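Local coordinates for AB hydrolase-1 domain-containing protein (Parabacteroides distasonis, PDB 4Q34) that is a putative esterase of the alpha/beta hydrolase family, probably hydrolysing ester bonds in a substrate not yet identified, at residues A[55-67]-A[131-145]. Numbering follows the deposited sequence. Where two conformers were deposited one is given.
Sequences VGQFSKTWETTPD and KRDKETLDQYFRQMT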
ATOM      1  N   VAL A  55     -14.945   3.502   1.661  1.00 17.83           N
ATOM      2  CA  VAL A  55     -15.009   3.188   0.245  1.00 17.09           C
ATOM      3  C   VAL A  55     -14.084   4.121  -0.547  1.00 18.41           C
ATOM      4  O   VAL A  55     -13.912   5.312  -0.184  1.00 18.19           O
ATOM      5  CB  VAL A  55     -16.433   3.299  -0.302  1.00 20.90           C
ATOM      6  CG1 VAL A  55     -16.874   4.759  -0.374  1.00 21.29           C
ATOM      7  CG2 VAL A  55     -16.555   2.653  -1.674  1.00 25.69           C
ATOM      8  N   GLY A  56     -13.479   3.601  -1.593  1.00 18.15           N
ATOM      9  CA  GLY A  56     -12.602   4.376  -2.483  1.00 19.27           C
ATOM     10  C   GLY A  56     -11.261   4.797  -1.893  1.00 18.31           C
ATOM     11  O   GLY A  56     -10.512   5.482  -2.566  1.00 19.39           O
ATOM     12  N   GLN A  57     -10.952   4.385  -0.651  1.00 16.75           N
ATOM     13  CA  GLN A  57      -9.795   4.861   0.103  1.00 18.41           C
ATOM     14  C   GLN A  57      -8.957   3.648   0.490  1.00 18.37           C
ATOM     15  O   GLN A  57      -9.370   2.484   0.284  1.00 17.44           O
ATOM     16  CB  GLN A  57     -10.263   5.569   1.368  1.00 18.49           C
ATOM     17  CG  GLN A  57     -11.106   6.833   1.105  1.00 20.09           C
ATOM     18  CD  GLN A  57     -10.284   8.053   0.706  1.00 18.91           C
ATOM     19  OE1 GLN A  57      -9.223   8.332   1.279  1.00 19.56           O
ATOM     20  NE2 GLN A  57     -10.825   8.846  -0.211  1.00 18.99           N
ATOM     21  N   PHE A  58      -7.842   3.928   1.136  1.00 16.16           N
ATOM     22  CA  PHE A  58      -6.988   2.843   1.646  1.00 15.83           C
ATOM     23  C   PHE A  58      -6.373   3.296   2.958  1.00 14.55           C
ATOM     24  O   PHE A  58      -6.913   4.184   3.645  1.00 15.41           O
ATOM     25  CB  PHE A  58      -6.006   2.335   0.552  1.00 14.71           C
ATOM     26  CG  PHE A  58      -4.976   3.334   0.090  1.00 15.39           C
ATOM     27  CD1 PHE A  58      -5.281   4.325  -0.854  1.00 15.47           C
ATOM     28  CD2 PHE A  58      -3.652   3.314   0.604  1.00 15.18           C
ATOM     29  CE1 PHE A  58      -4.310   5.224  -1.315  1.00 15.24           C
ATOM     30  CE2 PHE A  58      -2.710   4.229   0.143  1.00 14.72           C
ATOM     31  CZ  PHE A  58      -3.040   5.225  -0.760  1.00 15.59           C
ATOM     32  N   SER A  59      -5.291   2.641   3.355  1.00 16.04           N
ATOM     33  CA  SER A  59      -4.643   2.971   4.608  1.00 15.11           C
ATOM     34  C   SER A  59      -4.272   4.447   4.726  1.00 18.45           C
ATOM     35  O   SER A  59      -4.147   4.936   5.846  1.00 16.23           O
ATOM     36  CB  SER A  59      -3.383   2.117   4.758  1.00 15.46           C
ATOM     37  OG  SER A  59      -2.454   2.371   3.731  1.00 15.61           O
ATOM     38  N   LYS A  60      -4.028   5.128   3.597  1.00 16.87           N
ATOM     39  CA  LYS A  60      -3.694   6.555   3.573  1.00 16.81           C
ATOM     40  C   LYS A  60      -4.677   7.456   4.336  1.00 16.27           C
ATOM     41  O   LYS A  60      -4.275   8.503   4.849  1.00 16.91           O
ATOM     42  CB  LYS A  60      -3.544   6.985   2.104  1.00 18.29           C
ATOM     43  CG  LYS A  60      -3.119   8.396   1.784  1.00 24.82           C
ATOM     44  CD  LYS A  60      -1.961   8.920   2.555  1.00 28.08           C
ATOM     45  CE  LYS A  60      -1.096   9.866   1.734  1.00 26.47           C
ATOM     46  NZ  LYS A  60      -0.930  11.158   2.375  1.00 27.65           N
ATOM     47  N   THR A  61      -5.921   7.000   4.472  1.00 17.05           N
ATOM     48  CA  THR A  61      -6.911   7.613   5.352  1.00 15.65           C
ATOM     49  C   THR A  61      -6.308   8.066   6.662  1.00 16.45           C
ATOM     50  O   THR A  61      -6.612   9.112   7.149  1.00 17.69           O
ATOM     51  CB  THR A  61      -8.038   6.632   5.665  1.00 16.95           C
ATOM     52  OG1 THR A  61      -8.665   6.245   4.432  1.00 17.02           O
ATOM     53  CG2 THR A  61      -9.061   7.239   6.604  1.00 16.56           C
ATOM     54  N   TRP A  62      -5.463   7.224   7.215  1.00 15.23           N
ATOM     55  CA  TRP A  62      -4.891   7.379   8.542  1.00 14.60           C
ATOM     56  C   TRP A  62      -3.426   7.778   8.565  1.00 15.82           C
ATOM     57  O   TRP A  62      -2.847   7.867   9.652  1.00 15.99           O
ATOM     58  CB  TRP A  62      -4.987   5.996   9.251  1.00 15.06           C
ATOM     59  CG  TRP A  62      -6.294   5.343   9.154  1.00 16.04           C
ATOM     60  CD1 TRP A  62      -6.634   4.309   8.330  1.00 16.30           C
ATOM     61  CD2 TRP A  62      -7.460   5.645   9.920  1.00 16.25           C
ATOM     62  NE1 TRP A  62      -7.955   3.982   8.514  1.00 17.53           N
ATOM     63  CE2 TRP A  62      -8.488   4.796   9.481  1.00 16.43           C
ATOM     64  CE3 TRP A  62      -7.746   6.595  10.922  1.00 16.18           C
ATOM     65  CZ2 TRP A  62      -9.773   4.813  10.058  1.00 16.37           C
ATOM     66  CZ3 TRP A  62      -8.995   6.595  11.512  1.00 15.13           C
ATOM     67  CH2 TRP A  62     -10.010   5.742  11.056  1.00 14.54           C
ATOM     68  N   GLU A  63      -2.814   7.977   7.396  1.00 15.82           N
ATOM     69  CA  GLU A  63      -1.406   8.306   7.282  1.00 15.78           C
ATOM     70  C   GLU A  63      -1.233   9.849   7.198  1.00 15.75           C
ATOM     71  O   GLU A  63      -2.017  10.604   7.748  1.00 17.25           O
ATOM     72  CB  GLU A  63      -0.789   7.583   6.083  1.00 17.35           C
ATOM     73  CG  GLU A  63      -0.954   6.080   6.161  1.00 15.89           C
ATOM     74  CD  GLU A  63      -0.583   5.311   4.878  1.00 17.69           C
ATOM     75  OE1 GLU A  63      -0.148   5.953   3.892  1.00 17.20           O
ATOM     76  OE2 GLU A  63      -0.698   4.043   4.872  1.00 18.31           O
ATOM     77  N   THR A  64      -0.208  10.309   6.500  1.00 15.82           N
ATOM     78  CA  THR A  64      -0.014  11.738   6.315  1.00 16.16           C
ATOM     79  C   THR A  64      -1.274  12.364   5.751  1.00 15.83           C
ATOM     80  O   THR A  64      -1.919  11.812   4.832  1.00 19.87           O
ATOM     81  CB  THR A  64       1.199  12.024   5.384  1.00 18.74           C
ATOM     82  OG1 THR A  64       2.347  11.288   5.856  1.00 18.31           O
ATOM     83  CG2 THR A  64       1.530  13.472   5.344  1.00 16.93           C
ATOM     84  N   THR A  65      -1.639  13.516   6.307  1.00 17.48           N
ATOM     85  CA  THR A  65      -2.817  14.248   5.844  1.00 17.57           C
ATOM     86  C   THR A  65      -2.548  14.798   4.447  1.00 17.11           C
ATOM     87  O   THR A  65      -1.395  14.925   4.003  1.00 17.54           O
ATOM     88  CB  THR A  65      -3.172  15.387   6.833  1.00 16.37           C
ATOM     89  OG1 THR A  65      -2.237  16.483   6.714  1.00 17.71           O
ATOM     90  CG2 THR A  65      -3.220  14.889   8.247  1.00 15.91           C
ATOM     91  N   PRO A  66      -3.607  15.194   3.725  1.00 18.55           N
ATOM     92  CA  PRO A  66      -3.340  15.663   2.374  1.00 19.89           C
ATOM     93  C   PRO A  66      -2.442  16.918   2.274  1.00 18.70           C
ATOM     94  O   PRO A  66      -1.736  17.112   1.279  1.00 21.22           O
ATOM     95  CB  PRO A  66      -4.724  15.919   1.786  1.00 21.10           C
ATOM     96  CG  PRO A  66      -5.715  15.515   2.781  1.00 22.66           C
ATOM     97  CD  PRO A  66      -5.038  15.078   4.053  1.00 21.64           C
ATOM     98  N   ASP A  67      -2.452  17.738   3.326  1.00 19.52           N
ATOM     99  CA  ASP A  67      -1.621  18.916   3.405  1.00 20.12           C
ATOM    100  C   ASP A  67      -0.258  18.696   4.054  1.00 20.27           C
ATOM    101  O   ASP A  67       0.493  19.654   4.240  1.00 20.80           O
ATOM    102  CB  ASP A  67      -2.346  20.044   4.127  1.00 19.77           C
ATOM    103  CG  ASP A  67      -2.724  19.702   5.550  1.00 20.42           C
ATOM    104  OD1 ASP A  67      -3.330  18.636   5.813  1.00 22.49           O
ATOM    105  OD2 ASP A  67      -2.407  20.533   6.422  1.00 24.07           O
ATOM    106  N   LYS A 131      -7.046  22.485   4.538  1.00 21.95           N
ATOM    107  CA  LYS A 131      -6.188  23.443   3.839  1.00 23.06           C
ATOM    108  C   LYS A 131      -6.709  23.706   2.434  1.00 23.07           C
ATOM    109  O   LYS A 131      -7.114  22.783   1.737  1.00 22.63           O
ATOM    110  CB  LYS A 131      -4.729  22.980   3.812  1.00 25.00           C
ATOM    111  CG  LYS A 131      -3.786  24.179   3.671  1.00 31.07           C
ATOM    112  CD  LYS A 131      -2.323  23.783   3.571  1.00 37.13           C
ATOM    113  CE  LYS A 131      -1.441  25.006   3.322  1.00 46.46           C
ATOM    114  NZ  LYS A 131      -0.019  24.607   3.499  1.00 47.90           N
ATOM    115  N   ARG A 132      -6.693  24.964   2.012  1.00 24.67           N
ATOM    116  CA  ARG A 132      -7.420  25.376   0.806  0.50 26.56           C
ATOM    117  C   ARG A 132      -6.569  25.468  -0.467  1.00 24.70           C
ATOM    118  O   ARG A 132      -7.038  25.980  -1.466  1.00 28.55           O
ATOM    119  CB  ARG A 132      -8.117  26.736   1.052  0.50 30.98           C
ATOM    120  CG  ARG A 132      -9.243  26.718   2.075  0.50 33.17           C
ATOM    121  CD  ARG A 132      -9.331  28.081   2.757  0.50 39.56           C
ATOM    122  NE  ARG A 132     -10.639  28.381   3.338  0.50 44.43           N
ATOM    123  CZ  ARG A 132     -11.203  27.701   4.335  0.50 45.83           C
ATOM    124  NH1 ARG A 132     -10.598  26.647   4.854  0.50 44.80           N
ATOM    125  NH2 ARG A 132     -12.387  28.070   4.798  0.50 46.72           N
ATOM    126  N   ASP A 133      -5.340  24.991  -0.439  1.00 22.84           N
ATOM    127  CA  ASP A 133      -4.438  25.122  -1.617  1.00 24.48           C
ATOM    128  C   ASP A 133      -4.614  23.963  -2.610  1.00 23.05           C
ATOM    129  O   ASP A 133      -5.169  22.917  -2.276  1.00 23.92           O
ATOM    130  CB  ASP A 133      -2.978  25.183  -1.181  1.00 27.61           C
ATOM    131  CG  ASP A 133      -2.524  23.887  -0.506  1.00 28.31           C
ATOM    132  OD1 ASP A 133      -3.070  23.567   0.558  1.00 32.02           O
ATOM    133  OD2 ASP A 133      -1.645  23.179  -1.035  1.00 36.78           O
ATOM    134  N   LYS A 134      -4.115  24.164  -3.820  1.00 23.55           N
ATOM    135  CA  LYS A 134      -4.215  23.166  -4.871  1.00 26.88           C
ATOM    136  C   LYS A 134      -3.473  21.868  -4.614  1.00 23.88           C
ATOM    137  O   LYS A 134      -3.959  20.824  -5.003  1.00 24.05           O
ATOM    138  CB  LYS A 134      -3.686  23.737  -6.188  1.00 32.69           C
ATOM    139  CG  LYS A 134      -4.635  24.678  -6.872  1.00 41.82           C
ATOM    140  CD  LYS A 134      -4.556  24.437  -8.376  1.00 59.02           C
ATOM    141  CE  LYS A 134      -5.400  25.422  -9.157  1.00 63.48           C
ATOM    142  NZ  LYS A 134      -4.917  26.816  -8.979  1.00 68.02           N
ATOM    143  N   GLU A 135      -2.277  21.943  -4.044  1.00 23.11           N
ATOM    144  CA  GLU A 135      -1.467  20.745  -3.792  1.00 26.34           C
ATOM    145  C   GLU A 135      -2.142  19.804  -2.796  1.00 21.60           C
ATOM    146  O   GLU A 135      -2.096  18.582  -2.949  1.00 20.31           O
ATOM    147  CB  GLU A 135      -0.059  21.122  -3.302  1.00 30.45           C
ATOM    148  CG  GLU A 135       0.857  21.669  -4.399  1.00 39.75           C
ATOM    149  CD  GLU A 135       0.742  20.915  -5.728  1.00 55.97           C
ATOM    150  OE1 GLU A 135       0.980  19.679  -5.753  1.00 63.55           O
ATOM    151  OE2 GLU A 135       0.401  21.560  -6.751  1.00 70.13           O
ATOM    152  N   THR A 136      -2.761  20.371  -1.764  1.00 20.29           N
ATOM    153  CA  THR A 136      -3.555  19.608  -0.800  1.00 20.82           C
ATOM    154  C   THR A 136      -4.663  18.851  -1.519  1.00 20.49           C
ATOM    155  O   THR A 136      -4.858  17.665  -1.297  1.00 19.22           O
ATOM    156  CB  THR A 136      -4.135  20.515   0.309  1.00 22.68           C
ATOM    157  OG1 THR A 136      -3.054  21.104   1.053  1.00 23.55           O
ATOM    158  CG2 THR A 136      -5.091  19.755   1.243  1.00 21.58           C
ATOM    159  N   LEU A 137      -5.397  19.525  -2.384  1.00 20.74           N
ATOM    160  CA  LEU A 137      -6.494  18.843  -3.082  1.00 21.31           C
ATOM    161  C   LEU A 137      -6.002  17.776  -4.035  1.00 21.43           C
ATOM    162  O   LEU A 137      -6.636  16.748  -4.152  1.00 20.40           O
ATOM    163  CB  LEU A 137      -7.380  19.833  -3.844  1.00 25.92           C
ATOM    164  CG  LEU A 137      -8.824  19.388  -4.089  1.00 26.65           C
ATOM    165  CD1 LEU A 137      -9.600  19.164  -2.813  1.00 26.93           C
ATOM    166  CD2 LEU A 137      -9.555  20.405  -4.954  1.00 30.86           C
ATOM    167  N   ASP A 138      -4.883  18.029  -4.701  1.00 21.56           N
ATOM    168  CA  ASP A 138      -4.227  17.036  -5.532  1.00 21.51           C
ATOM    169  C   ASP A 138      -3.963  15.759  -4.724  1.00 19.82           C
ATOM    170  O   ASP A 138      -4.300  14.643  -5.144  1.00 18.43           O
ATOM    171  CB  ASP A 138      -2.887  17.592  -6.080  1.00 23.85           C
ATOM    172  CG  ASP A 138      -2.126  16.590  -6.967  1.00 30.57           C
ATOM    173  OD1 ASP A 138      -2.645  16.199  -8.011  1.00 32.85           O
ATOM    174  OD2 ASP A 138      -0.992  16.165  -6.611  1.00 36.04           O
ATOM    175  N   GLN A 139      -3.349  15.912  -3.553  1.00 18.85           N
ATOM    176  CA  GLN A 139      -3.115  14.780  -2.684  1.00 18.03           C
ATOM    177  C   GLN A 139      -4.373  14.058  -2.275  1.00 17.85           C
ATOM    178  O   GLN A 139      -4.406  12.826  -2.230  1.00 17.47           O
ATOM    179  CB  GLN A 139      -2.351  15.166  -1.404  1.00 20.13           C
ATOM    180  CG  GLN A 139      -0.877  15.502  -1.632  1.00 20.39           C
ATOM    181  CD  GLN A 139      -0.079  14.370  -2.231  1.00 18.92           C
ATOM    182  OE1 GLN A 139      -0.082  13.271  -1.721  1.00 19.32           O
ATOM    183  NE2 GLN A 139       0.598  14.636  -3.322  1.00 21.34           N
ATOM    184  N   TYR A 140      -5.393  14.838  -1.951  1.00 19.39           N
ATOM    185  CA  TYR A 140      -6.702  14.310  -1.533  1.00 18.48           C
ATOM    186  C   TYR A 140      -7.319  13.431  -2.597  1.00 18.48           C
ATOM    187  O   TYR A 140      -7.803  12.340  -2.279  1.00 17.50           O
ATOM    188  CB  TYR A 140      -7.635  15.468  -1.287  1.00 19.74           C
ATOM    189  CG  TYR A 140      -8.873  15.198  -0.453  1.00 17.93           C
ATOM    190  CD1 TYR A 140      -8.809  14.622   0.820  1.00 20.24           C
ATOM    191  CD2 TYR A 140     -10.095  15.680  -0.896  1.00 19.12           C
ATOM    192  CE1 TYR A 140      -9.945  14.500   1.606  1.00 19.99           C
ATOM    193  CE2 TYR A 140     -11.240  15.546  -0.124  1.00 19.04           C
ATOM    194  CZ  TYR A 140     -11.168  14.996   1.120  1.00 20.39           C
ATOM    195  OH  TYR A 140     -12.318  14.898   1.876  1.00 21.07           O
ATOM    196  N   PHE A 141      -7.299  13.858  -3.869  1.00 18.35           N
ATOM    197  CA  PHE A 141      -7.874  12.994  -4.893  1.00 17.90           C
ATOM    198  C   PHE A 141      -7.027  11.756  -5.176  1.00 17.33           C
ATOM    199  O   PHE A 141      -7.560  10.701  -5.479  1.00 18.27           O
ATOM    200  CB  PHE A 141      -8.182  13.714  -6.174  1.00 20.44           C
ATOM    201  CG  PHE A 141      -9.203  14.817  -6.009  1.00 21.47           C
ATOM    202  CD1 PHE A 141     -10.372  14.597  -5.297  1.00 25.55           C
ATOM    203  CD2 PHE A 141      -8.996  16.025  -6.604  1.00 26.79           C
ATOM    204  CE1 PHE A 141     -11.325  15.614  -5.196  1.00 26.48           C
ATOM    205  CE2 PHE A 141      -9.934  17.049  -6.494  1.00 31.17           C
ATOM    206  CZ  PHE A 141     -11.085  16.833  -5.775  1.00 27.25           C
ATOM    207  N   ARG A 142      -5.710  11.896  -5.021  1.00 18.89           N
ATOM    208  CA  ARG A 142      -4.798  10.789  -5.304  1.00 18.97           C
ATOM    209  C   ARG A 142      -4.689   9.792  -4.169  1.00 18.29           C
ATOM    210  O   ARG A 142      -4.054   8.744  -4.367  1.00 19.07           O
ATOM    211  CB  ARG A 142      -3.409  11.320  -5.655  1.00 18.01           C
ATOM    212  CG  ARG A 142      -3.444  12.137  -6.942  1.00 18.48           C
ATOM    213  CD  ARG A 142      -2.041  12.590  -7.367  1.00 20.31           C
ATOM    214  NE  ARG A 142      -2.028  13.483  -8.508  1.00 18.82           N
ATOM    215  CZ  ARG A 142      -2.214  13.129  -9.755  1.00 17.43           C
ATOM    216  NH1 ARG A 142      -2.382  11.854 -10.093  1.00 16.97           N
ATOM    217  NH2 ARG A 142      -2.179  14.050 -10.704  1.00 19.78           N
ATOM    218  N   GLN A 143      -5.305  10.052  -3.018  1.00 17.00           N
ATOM    219  CA  GLN A 143      -5.416   9.007  -1.984  1.00 16.84           C
ATOM    220  C   GLN A 143      -6.619   8.046  -2.200  1.00 19.21           C
ATOM    221  O   GLN A 143      -6.870   7.136  -1.392  1.00 19.20           O
ATOM    222  CB  GLN A 143      -5.415   9.610  -0.578  1.00 19.85           C
ATOM    223  CG  GLN A 143      -6.686  10.276  -0.136  1.00 18.82           C
ATOM    224  CD  GLN A 143      -6.581  10.792   1.301  1.00 21.34           C
ATOM    225  OE1 GLN A 143      -5.623  11.483   1.649  1.00 23.16           O
ATOM    226  NE2 GLN A 143      -7.567  10.456   2.125  1.00 20.93           N
HETATM  227  N   MSE A 144      -7.340   8.232  -3.313  1.00 17.27           N
HETATM  228  CA  MSE A 144      -8.380   7.296  -3.704  0.50 17.20           C
HETATM  229  C   MSE A 144      -7.742   6.181  -4.496  1.00 17.39           C
HETATM  230  O   MSE A 144      -6.732   6.382  -5.193  1.00 17.42           O
HETATM  231  CB  MSE A 144      -9.428   8.029  -4.542  0.50 17.06           C
HETATM  232  CG  MSE A 144     -10.062   9.186  -3.803  0.50 17.11           C
HETATM  233 SE   MSE A 144     -11.240  10.105  -5.043  0.38 22.99          SE
HETATM  234  CE  MSE A 144     -12.104  11.190  -3.633  0.50 19.70           C
ATOM    235  N   THR A 145      -8.307   4.987  -4.379  1.00 17.73           N
ATOM    236  CA  THR A 145      -7.849   3.811  -5.139  1.00 17.74           C
ATOM    237  C   THR A 145      -9.081   2.916  -5.354  1.00 17.28           C
ATOM    238  O   THR A 145      -9.957   2.885  -4.508  1.00 18.36           O
ATOM    239  CB  THR A 145      -6.664   3.114  -4.409  1.00 16.69           C
ATOM    240  OG1 THR A 145      -5.898   2.360  -5.330  1.00 17.72           O
ATOM    241  CG2 THR A 145      -7.088   2.238  -3.291  1.00 16.56           C
TER
HETATM  242  O   HOH W   1      -6.984   6.672   1.304  1.00 16.91           O
HETATM  243  O   HOH W   2      -9.958  11.641  -0.695  1.00 20.64           O
HETATM  244  O   HOH W   3      -3.452  12.519   0.866  1.00 26.34           O
HETATM  245  O   HOH W   4      -7.252  11.203   5.324  1.00 19.48           O
HETATM  246  O   HOH W   5      -4.786  11.682   4.273  1.00 21.34           O
HETATM  247  O   HOH W   6      -6.084  19.816   4.785  1.00 24.77           O
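The ring of F58 and the amides of Q57 and Q143 carry one end of this contact. K60 CB lies over one face of the F58 ring, near its rim, while Q143 O and the methyl of T145 approach obliquely, CE1 of F58 standing 3.2 Å from Q143 O. The planes of the two amides are turned 60° apart, and Q143 NE2 donates to Q57 OE1 at 2.8 Å, with the acceptor close to the plane of the donating amide. Q57 can meet this donor because its chain, which starts away from 131-145, folds back at chi2 (-78°). On the Y140 ring a water sits over the centre of one face, linking Y140 O to Q57 NE2, and P66 CG comes obliquely to Y140 CD1 at 3.8 Å. In the alpha/beta hydrolase fold, 55-67 belongs to the loop leaving strand 49-52 of the central sheet; here P66 and D67 lie against helix 134-142, while G56, Q57, F58 and K60 meet the residues that follow it. Beyond the helix, T145 N donates to G56 O from above the carbonyl plane (2.9 Å). The buried OE1 of Q143 is met by two ordered waters, one shared with K60 NZ and the other with T64 O. Near the helix start, D67 CB rests 3.3 Å from T136 OG1, a hydroxyl that hydrogen-bonds D133, the N-cap residue, while the carboxylate of D67 forms a salt bridge with R69.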